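Local coordinates for protein FkbI (PDB 1R2J) that probably acts as an FAD-dependent acyl-ACP dehydrogenase in making the methoxymalonyl extender unit of the polyketide FK520, at residues A[9-14]-A[31-36]; A[152-157]-A[194-199]; A[279-284]-A[300-305]. One frame throughout, in Å; residues are numbered along the deposited sequence.

Interaction 1. Residues A[9-14]-A[31-36]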
loop_
_atom_site.group_PDB
_atom_site.type_symbol
_atom_site.label_atom_id
_atom_site.label_comp_id
_atom_site.label_asym_id
_atom_site.label_seq_id
_atom_site.Cartn_x
_atom_site.Cartn_y
_atom_site.Cartn_z
ATOM N N THR A 9 -16.673 7.514 2.045
ATOM C CA THR A 9 -17.626 6.626 2.691
ATOM C C THR A 9 -18.722 6.478 1.677
ATOM O O THR A 9 -19.353 5.418 1.592
ATOM C CB THR A 9 -18.404 7.200 3.894
ATOM O OG1 THR A 9 -19.284 8.244 3.466
ATOM C CG2 THR A 9 -17.458 7.668 4.963
ATOM N N ASP A 10 -19.058 7.534 0.928
ATOM C CA ASP A 10 -20.140 7.182 0.057
ATOM C C ASP A 10 -19.886 6.705 -1.354
ATOM O O ASP A 10 -20.752 6.120 -1.998
ATOM C CB ASP A 10 -21.399 8.101 0.136
ATOM C CG ASP A 10 -21.603 8.879 1.438
ATOM O OD1 ASP A 10 -21.586 10.115 1.441
ATOM O OD2 ASP A 10 -21.833 8.192 2.453
ATOM N N LEU A 11 -18.652 6.960 -1.769
ATOM C CA LEU A 11 -18.081 6.528 -3.003
ATOM C C LEU A 11 -18.125 5.009 -2.721
ATOM O O LEU A 11 -18.857 4.270 -3.365
ATOM C CB LEU A 11 -16.645 7.040 -3.163
ATOM C CG LEU A 11 -16.539 8.182 -4.177
ATOM C CD1 LEU A 11 -17.613 9.203 -3.879
ATOM C CD2 LEU A 11 -15.165 8.818 -4.137
ATOM N N VAL A 12 -17.381 4.548 -1.712
ATOM C CA VAL A 12 -17.411 3.121 -1.344
ATOM C C VAL A 12 -18.862 2.708 -1.079
ATOM O O VAL A 12 -19.362 1.721 -1.632
ATOM C CB VAL A 12 -16.598 2.796 -0.048
ATOM C CG1 VAL A 12 -16.718 1.303 0.293
ATOM C CG2 VAL A 12 -15.138 3.165 -0.243
ATOM N N GLY A 13 -19.509 3.482 -0.211
ATOM C CA GLY A 13 -20.892 3.269 0.172
ATOM C C GLY A 13 -21.532 1.917 -0.061
ATOM O O GLY A 13 -22.406 1.777 -0.918
ATOM N N ASP A 14 -21.101 0.913 0.694
ATOM C CA ASP A 14 -21.690 -0.415 0.575
ATOM C C ASP A 14 -21.523 -1.043 -0.808
ATOM O O ASP A 14 -22.495 -1.217 -1.546
ATOM C CB ASP A 14 -23.177 -0.332 0.917
ATOM C CG ASP A 14 -23.867 -1.668 0.841
ATOM O OD1 ASP A 14 -23.569 -2.540 1.687
ATOM O OD2 ASP A 14 -24.704 -1.847 -0.072
ATOM N N VAL A 31 -9.788 6.688 -11.475
ATOM C CA VAL A 31 -9.405 7.868 -12.247
ATOM C C VAL A 31 -9.999 9.118 -11.599
ATOM O O VAL A 31 -9.351 10.163 -11.538
ATOM C CB VAL A 31 -9.889 7.757 -13.722
ATOM C CG1 VAL A 31 -11.356 7.410 -13.763
ATOM C CG2 VAL A 31 -9.645 9.067 -14.458
ATOM N N ARG A 32 -11.230 8.991 -11.110
ATOM C CA ARG A 32 -11.939 10.085 -10.454
ATOM C C ARG A 32 -11.174 10.539 -9.205
ATOM O O ARG A 32 -10.941 11.734 -8.999
ATOM C CB ARG A 32 -13.343 9.610 -10.070
ATOM C CG ARG A 32 -14.377 10.705 -9.861
ATOM C CD ARG A 32 -14.396 11.253 -8.451
ATOM N NE ARG A 32 -15.775 11.463 -8.007
ATOM C CZ ARG A 32 -16.141 12.328 -7.063
ATOM N NH1 ARG A 32 -15.230 13.082 -6.454
ATOM N NH2 ARG A 32 -17.420 12.440 -6.725
ATOM N N LEU A 33 -10.793 9.580 -8.368
ATOM C CA LEU A 33 -10.039 9.877 -7.150
ATOM C C LEU A 33 -8.637 10.375 -7.500
ATOM O O LEU A 33 -8.099 11.259 -6.835
ATOM C CB LEU A 33 -9.927 8.619 -6.282
ATOM C CG LEU A 33 -11.092 8.202 -5.379
ATOM C CD1 LEU A 33 -12.410 8.366 -6.089
ATOM C CD2 LEU A 33 -10.892 6.748 -4.962
ATOM N N GLY A 34 -8.040 9.794 -8.540
ATOM C CA GLY A 34 -6.708 10.206 -8.948
ATOM C C GLY A 34 -6.710 11.661 -9.392
ATOM O O GLY A 34 -5.841 12.449 -9.010
ATOM N N ALA A 35 -7.708 12.010 -10.202
ATOM C CA ALA A 35 -7.856 13.367 -10.713
ATOM C C ALA A 35 -8.176 14.346 -9.584
ATOM O O ALA A 35 -7.894 15.534 -9.700
ATOM C CB ALA A 35 -8.952 13.409 -11.779
ATOM N N ASP A 36 -8.767 13.851 -8.495
ATOM C CA ASP A 36 -9.078 14.721 -7.361
ATOM C C ASP A 36 -7.847 14.908 -6.476
ATOM O O ASP A 36 -7.893 15.657 -5.502
ATOM C CB ASP A 36 -10.203 14.146 -6.491
ATOM C CG ASP A 36 -11.562 14.176 -7.174
ATOM O OD1 ASP A 36 -11.808 15.082 -8.000
ATOM O OD2 ASP A 36 -12.395 13.295 -6.862
#

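Interaction 2. Residues A[152-157]-A[194-199]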
loop_
_atom_site.group_PDB
_atom_site.type_symbol
_atom_site.label_atom_id
_atom_site.label_comp_id
_atom_site.label_asym_id
_atom_site.label_seq_id
_atom_site.Cartn_x
_atom_site.Cartn_y
_atom_site.Cartn_z
ATOM N N LEU A 152 4.128 2.355 -15.153
ATOM C CA LEU A 152 4.721 1.300 -14.351
ATOM C C LEU A 152 6.096 1.768 -13.904
ATOM O O LEU A 152 6.996 1.950 -14.724
ATOM C CB LEU A 152 4.836 0.001 -15.153
ATOM C CG LEU A 152 3.553 -0.803 -15.418
ATOM C CD1 LEU A 152 2.881 -1.152 -14.096
ATOM C CD2 LEU A 152 2.604 -0.012 -16.281
ATOM N N VAL A 153 6.239 1.993 -12.603
ATOM C CA VAL A 153 7.505 2.442 -12.040
ATOM C C VAL A 153 8.305 1.188 -11.730
ATOM O O VAL A 153 8.059 0.505 -10.733
ATOM C CB VAL A 153 7.270 3.261 -10.767
ATOM C CG1 VAL A 153 8.586 3.825 -10.251
ATOM C CG2 VAL A 153 6.295 4.382 -11.067
ATOM N N VAL A 154 9.265 0.894 -12.601
ATOM C CA VAL A 154 10.081 -0.310 -12.490
ATOM C C VAL A 154 11.505 -0.132 -11.974
ATOM O O VAL A 154 12.246 0.742 -12.432
ATOM C CB VAL A 154 10.140 -1.023 -13.865
ATOM C CG1 VAL A 154 10.953 -2.302 -13.780
ATOM C CG2 VAL A 154 8.739 -1.322 -14.333
ATOM N N PHE A 155 11.874 -0.986 -11.022
ATOM C CA PHE A 155 13.207 -0.987 -10.428
ATOM C C PHE A 155 14.032 -2.053 -11.141
ATOM O O PHE A 155 13.492 -3.072 -11.582
ATOM C CB PHE A 155 13.132 -1.327 -8.935
ATOM C CG PHE A 155 12.840 -0.143 -8.050
ATOM C CD1 PHE A 155 13.871 0.537 -7.421
ATOM C CD2 PHE A 155 11.538 0.284 -7.845
ATOM C CE1 PHE A 155 13.610 1.625 -6.598
ATOM C CE2 PHE A 155 11.267 1.371 -7.022
ATOM C CZ PHE A 155 12.305 2.041 -6.397
ATOM N N GLY A 156 15.337 -1.819 -11.246
ATOM C CA GLY A 156 16.211 -2.768 -11.910
ATOM C C GLY A 156 17.682 -2.429 -11.751
ATOM O O GLY A 156 18.028 -1.451 -11.085
ATOM N N LEU A 157 18.548 -3.238 -12.358
ATOM C CA LEU A 157 19.986 -3.015 -12.282
ATOM C C LEU A 157 20.498 -2.421 -13.584
ATOM O O LEU A 157 20.163 -2.891 -14.673
ATOM C CB LEU A 157 20.722 -4.326 -12.004
ATOM C CG LEU A 157 20.268 -5.155 -10.801
ATOM C CD1 LEU A 157 21.095 -6.434 -10.721
ATOM C CD2 LEU A 157 20.419 -4.344 -9.530
ATOM N N LEU A 194 4.546 -8.495 -14.148
ATOM C CA LEU A 194 4.950 -7.691 -15.289
ATOM C C LEU A 194 5.990 -8.427 -16.130
ATOM O O LEU A 194 7.039 -8.835 -15.630
ATOM C CB LEU A 194 5.537 -6.358 -14.814
ATOM C CG LEU A 194 4.693 -5.523 -13.851
ATOM C CD1 LEU A 194 5.428 -4.229 -13.514
ATOM C CD2 LEU A 194 3.338 -5.231 -14.478
ATOM N N HIS A 195 5.692 -8.603 -17.409
ATOM C CA HIS A 195 6.620 -9.261 -18.317
ATOM C C HIS A 195 7.206 -8.171 -19.204
ATOM O O HIS A 195 6.496 -7.560 -20.003
ATOM C CB HIS A 195 5.882 -10.299 -19.155
ATOM C CG HIS A 195 5.136 -11.305 -18.335
ATOM N ND1 HIS A 195 5.771 -12.279 -17.596
ATOM C CD2 HIS A 195 3.810 -11.474 -18.120
ATOM C CE1 HIS A 195 4.868 -13.005 -16.962
ATOM N NE2 HIS A 195 3.670 -12.537 -17.262
ATOM N N LEU A 196 8.497 -7.914 -19.039
ATOM C CA LEU A 196 9.173 -6.884 -19.814
ATOM C C LEU A 196 10.175 -7.487 -20.798
ATOM O O LEU A 196 11.290 -7.851 -20.423
ATOM C CB LEU A 196 9.896 -5.917 -18.871
ATOM C CG LEU A 196 9.039 -5.227 -17.805
ATOM C CD1 LEU A 196 9.941 -4.433 -16.877
ATOM C CD2 LEU A 196 8.008 -4.322 -18.460
ATOM N N ASP A 197 9.768 -7.577 -22.062
ATOM C CA ASP A 197 10.616 -8.137 -23.114
ATOM C C ASP A 197 11.163 -7.019 -24.001
ATOM O O ASP A 197 10.478 -6.538 -24.902
ATOM C CB ASP A 197 9.799 -9.143 -23.937
ATOM C CG ASP A 197 10.559 -9.681 -25.138
ATOM O OD1 ASP A 197 11.767 -9.976 -25.005
ATOM O OD2 ASP A 197 9.940 -9.820 -26.215
ATOM N N GLN A 198 12.397 -6.601 -23.723
ATOM C CA GLN A 198 13.051 -5.529 -24.478
ATOM C C GLN A 198 12.123 -4.343 -24.695
ATOM O O GLN A 198 11.701 -4.084 -25.818
ATOM C CB GLN A 198 13.526 -6.036 -25.844
ATOM C CG GLN A 198 14.652 -7.043 -25.790
ATOM C CD GLN A 198 15.899 -6.483 -25.139
ATOM O OE1 GLN A 198 16.471 -5.502 -25.611
ATOM N NE2 GLN A 198 16.330 -7.109 -24.053
ATOM N N VAL A 199 11.810 -3.622 -23.626
ATOM C CA VAL A 199 10.926 -2.467 -23.726
ATOM C C VAL A 199 11.723 -1.189 -23.945
ATOM O O VAL A 199 12.576 -0.836 -23.130
ATOM C CB VAL A 199 10.075 -2.308 -22.446
ATOM C CG1 VAL A 199 9.228 -1.051 -22.535
ATOM C CG2 VAL A 199 9.193 -3.533 -22.255
#

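Interaction 3. Residues A[279-284]-A[300-305]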
loop_
_atom_site.group_PDB
_atom_site.type_symbol
_atom_site.label_atom_id
_atom_site.label_comp_id
_atom_site.label_asym_id
_atom_site.label_seq_id
_atom_site.Cartn_x
_atom_site.Cartn_y
_atom_site.Cartn_z
ATOM N N ALA A 279 -2.448 3.605 15.948
ATOM C CA ALA A 279 -2.589 5.021 15.622
ATOM C C ALA A 279 -1.442 5.864 16.193
ATOM O O ALA A 279 -0.870 6.708 15.497
ATOM C CB ALA A 279 -3.930 5.543 16.135
ATOM N N ARG A 280 -1.109 5.633 17.460
ATOM C CA ARG A 280 -0.043 6.377 18.116
ATOM C C ARG A 280 1.282 6.222 17.381
ATOM O O ARG A 280 1.968 7.203 17.111
ATOM C CB ARG A 280 0.133 5.897 19.562
ATOM C CG ARG A 280 -1.097 6.050 20.464
ATOM C CD ARG A 280 -1.511 7.496 20.636
ATOM N NE ARG A 280 -2.445 7.938 19.605
ATOM C CZ ARG A 280 -3.745 7.660 19.596
ATOM N NH1 ARG A 280 -4.292 6.934 20.565
ATOM N NH2 ARG A 280 -4.505 8.126 18.618
ATOM N N VAL A 281 1.632 4.984 17.044
ATOM C CA VAL A 281 2.893 4.730 16.361
ATOM C C VAL A 281 2.902 5.341 14.959
ATOM O O VAL A 281 3.941 5.815 14.484
ATOM C CB VAL A 281 3.193 3.201 16.319
ATOM C CG1 VAL A 281 2.193 2.483 15.430
ATOM C CG2 VAL A 281 4.613 2.967 15.849
ATOM N N CYS A 282 1.743 5.354 14.304
ATOM C CA CYS A 282 1.639 5.928 12.959
ATOM C C CYS A 282 1.790 7.441 13.018
ATOM O O CYS A 282 2.422 8.048 12.149
ATOM C CB CYS A 282 0.297 5.574 12.318
ATOM S SG CYS A 282 0.127 3.826 11.918
ATOM N N GLU A 283 1.210 8.041 14.055
ATOM C CA GLU A 283 1.281 9.480 14.255
ATOM C C GLU A 283 2.728 9.917 14.506
ATOM O O GLU A 283 3.190 10.925 13.963
ATOM C CB GLU A 283 0.403 9.877 15.446
ATOM C CG GLU A 283 -1.093 9.743 15.178
ATOM C CD GLU A 283 -1.901 9.680 16.454
ATOM O OE1 GLU A 283 -3.129 9.469 16.382
ATOM O OE2 GLU A 283 -1.306 9.837 17.537
ATOM N N TYR A 284 3.431 9.151 15.333
ATOM C CA TYR A 284 4.824 9.436 15.662
ATOM C C TYR A 284 5.703 9.397 14.406
ATOM O O TYR A 284 6.539 10.283 14.181
ATOM C CB TYR A 284 5.329 8.405 16.674
ATOM C CG TYR A 284 6.745 8.619 17.147
ATOM C CD1 TYR A 284 7.040 9.555 18.140
ATOM C CD2 TYR A 284 7.793 7.869 16.618
ATOM C CE1 TYR A 284 8.351 9.729 18.599
ATOM C CE2 TYR A 284 9.104 8.039 17.066
ATOM C CZ TYR A 284 9.372 8.966 18.057
ATOM O OH TYR A 284 10.661 9.116 18.507
ATOM N N THR A 300 9.134 4.539 10.944
ATOM C CA THR A 300 8.220 4.094 9.903
ATOM C C THR A 300 8.189 2.564 9.835
ATOM O O THR A 300 7.124 1.966 9.681
ATOM C CB THR A 300 8.624 4.677 8.530
ATOM O OG1 THR A 300 8.443 6.102 8.549
ATOM C CG2 THR A 300 7.773 4.070 7.415
ATOM N N ILE A 301 9.354 1.930 9.943
ATOM C CA ILE A 301 9.417 0.466 9.926
ATOM C C ILE A 301 8.621 -0.021 11.143
ATOM O O ILE A 301 7.840 -0.974 11.072
ATOM C CB ILE A 301 10.877 -0.039 10.057
ATOM C CG1 ILE A 301 11.667 0.271 8.773
ATOM C CG2 ILE A 301 10.883 -1.535 10.337
ATOM C CD1 ILE A 301 13.186 0.141 8.939
ATOM N N LEU A 302 8.836 0.661 12.261
ATOM C CA LEU A 302 8.164 0.335 13.505
ATOM C C LEU A 302 6.645 0.438 13.362
ATOM O O LEU A 302 5.914 -0.461 13.780
ATOM C CB LEU A 302 8.651 1.276 14.606
ATOM C CG LEU A 302 7.956 1.163 15.959
ATOM C CD1 LEU A 302 8.259 -0.171 16.573
ATOM C CD2 LEU A 302 8.438 2.284 16.861
ATOM N N ALA A 303 6.175 1.525 12.753
ATOM C CA ALA A 303 4.740 1.735 12.571
ATOM C C ALA A 303 4.095 0.664 11.706
ATOM O O ALA A 303 3.032 0.134 12.037
ATOM C CB ALA A 303 4.486 3.103 11.967
ATOM N N LYS A 304 4.731 0.353 10.586
ATOM C CA LYS A 304 4.194 -0.653 9.695
ATOM C C LYS A 304 4.139 -1.994 10.416
ATOM O O LYS A 304 3.119 -2.678 10.393
ATOM C CB LYS A 304 5.058 -0.759 8.427
ATOM C CG LYS A 304 4.549 -1.763 7.408
ATOM C CD LYS A 304 5.118 -3.155 7.640
ATOM C CE LYS A 304 4.282 -4.216 6.928
ATOM N NZ LYS A 304 4.600 -5.596 7.407
ATOM N N HIS A 305 5.240 -2.348 11.069
ATOM C CA HIS A 305 5.350 -3.615 11.786
ATOM C C HIS A 305 4.263 -3.813 12.847
ATOM O O HIS A 305 3.517 -4.798 12.813
ATOM C CB HIS A 305 6.741 -3.722 12.427
ATOM C CG HIS A 305 6.974 -5.006 13.159
ATOM N ND1 HIS A 305 6.855 -6.242 12.555
ATOM C CD2 HIS A 305 7.346 -5.247 14.440
ATOM C CE1 HIS A 305 7.144 -7.187 13.433
ATOM N NE2 HIS A 305 7.445 -6.610 14.583
#

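Interaction 1. Residues A[9-14]-A[31-36]
The guanidinium of Arg32 meets Leu11 at its NH2, which lies 4.3 Å from Leu11 CD1; the methyl approaches obliquely. At the guanidinium edge, and in its plane, sits Asp36 OD2: Arg32 NH1 gives it a hydrogen bond of 2.9 Å, nearly straight at 163°, which is also a salt bridge. The carboxylate receives it on the syn side. This link spans the C-terminal end of helix 27-35, from Arg32 to Asp36 just after it, and is likely to limit the turning of the guanidinium beside the leucine.

The rest of the contact is apolar. Leu11 sends its other methyl to Leu33, with Leu11 CD2 3.4 Å from Leu33 CD1, a close approach whose exact tightness is doubtful. The two leucines lie alongside each other, pointing opposite ways.

Both helices end here: Gly13, with positive phi, leaves the helical path just after helix 5-12. Within the N-terminal helical domain, helix 69-88 also touches the pair, its Leu71 meeting both Val12 and Leu33, while helix 54-67 meets Thr9 through His63 and Val12 through Leu67.

Interaction 2. Residues A[152-157]-A[194-199]
Leu152 and Val154 meet Leu194 and Leu196 in the hydrophobic core between the two sheets of the middle beta domain. Strand 151-156 is the central strand of a small mixed sheet; strand 192-196 belongs to the antiparallel sheet facing it. The two short strand segments approach to 10.9 Å between axes and cross at -69°, so no backbone bond joins them and the contact between the two segments is made by side chains.

Each pair sets one methyl against a fork. Leu152 CD1 faces the fork of Leu194, almost equally far from both methyls, 4.0 Å from Leu194 CD1 and 4.1 Å from Leu194 CD2, and the two leucines pass at a slant. In the second pair the roles are exchanged: Leu196 CD1 is the single methyl, 3.9 Å from Val154 CG1 and 4.2 Å from Val154 CG2. Here the ends of the two side chains meet head on. Leu196 is extended beyond CG (chi2 174°), which carries CD1 far enough across the gap. A looser touch of 4.5 Å between Val154 CG2 and Leu194 CD1 ties the pairs together.

Val168 and Val166 of strand 164-169 pair with the backbones of Leu152 and Val154, while Thr143 and Val136 of strand 133-143 touch Leu194 and Leu196. The side chain of Leu194 lies about 8 Å from the bound FAD, and that of Val154 about 7 Å from the side chain of the FAD-binding Phe111. Two beta sheets packed with strands crossing at a large angle, beside the flavin, are characteristic of the acyl-CoA dehydrogenase middle domain.

Interaction 3. Residues A[279-284]-A[300-305]
Val281 forks at CB, and both of its branches run onto the backbone of helix 297-322 at Ala303. CG2 takes the closer path: Val281 CG2 lies 3.5 Å from Ala303 CA and also touches the amide N of that residue. Roughly at right angles to that contact, Val281 CG2 meets the branch point of a leucine, Leu302 CG, at 3.8 Å, with Leu302 CD2 just beyond. Val281 CG1 stands between the backbone N and the carbonyl carbon (chi1 67°), a setting that leaves it, too, against the opposite helix, 3.9 Å from Ala303 CA. Replacing this valine by an alanine would remove both methyls and would probably open a gap over Ala303 CA, leaving the flank of Leu302 without its apolar mate.

Ala303 answers with its one methyl. Ala303 CB rests 3.7 Å from Val281 O and 4.1 Å from Cys282 CA, packing on the main chain of helix 262-287 just as the valine packs on the main chain of Ala303. The small side chain permits a close approach: Val281 CA and Ala303 CA are 5.2 Å apart and the axes of the two short segments 8.5 Å. The helices run nearly antiparallel, at 157°.

Cys282 SG lies 4.4 Å from Ala303 CB, and the cysteine side chain also touches Ala230, Trp231 and Val234 of helix 219-248. Val306 extends the apolar contact of Val281 by a further turn. Consecutive long helices packed antiparallel in this way are typical of the C-terminal helical bundle of acyl-CoA dehydrogenases.

How the interactions relate
The three contacts follow one another along the chain without overlap and fall one in each part of the acyl-CoA dehydrogenase fold: interaction 1 in the N-terminal helical domain, interaction 2 in the middle beta domain, interaction 3 in the C-terminal helical domain. Their centres lie about 30 Å (1 and 2), 26 Å (1 and 3) and 31 Å (2 and 3) apart, and none touches another; interactions 2 and 3 lie on opposite sides of the chain's centre. They share no helix or sheet. Interaction 2 comes near the flavin, whereas the two helix-helix contacts lie away from the FAD site. Each thus joins elements within its own domain.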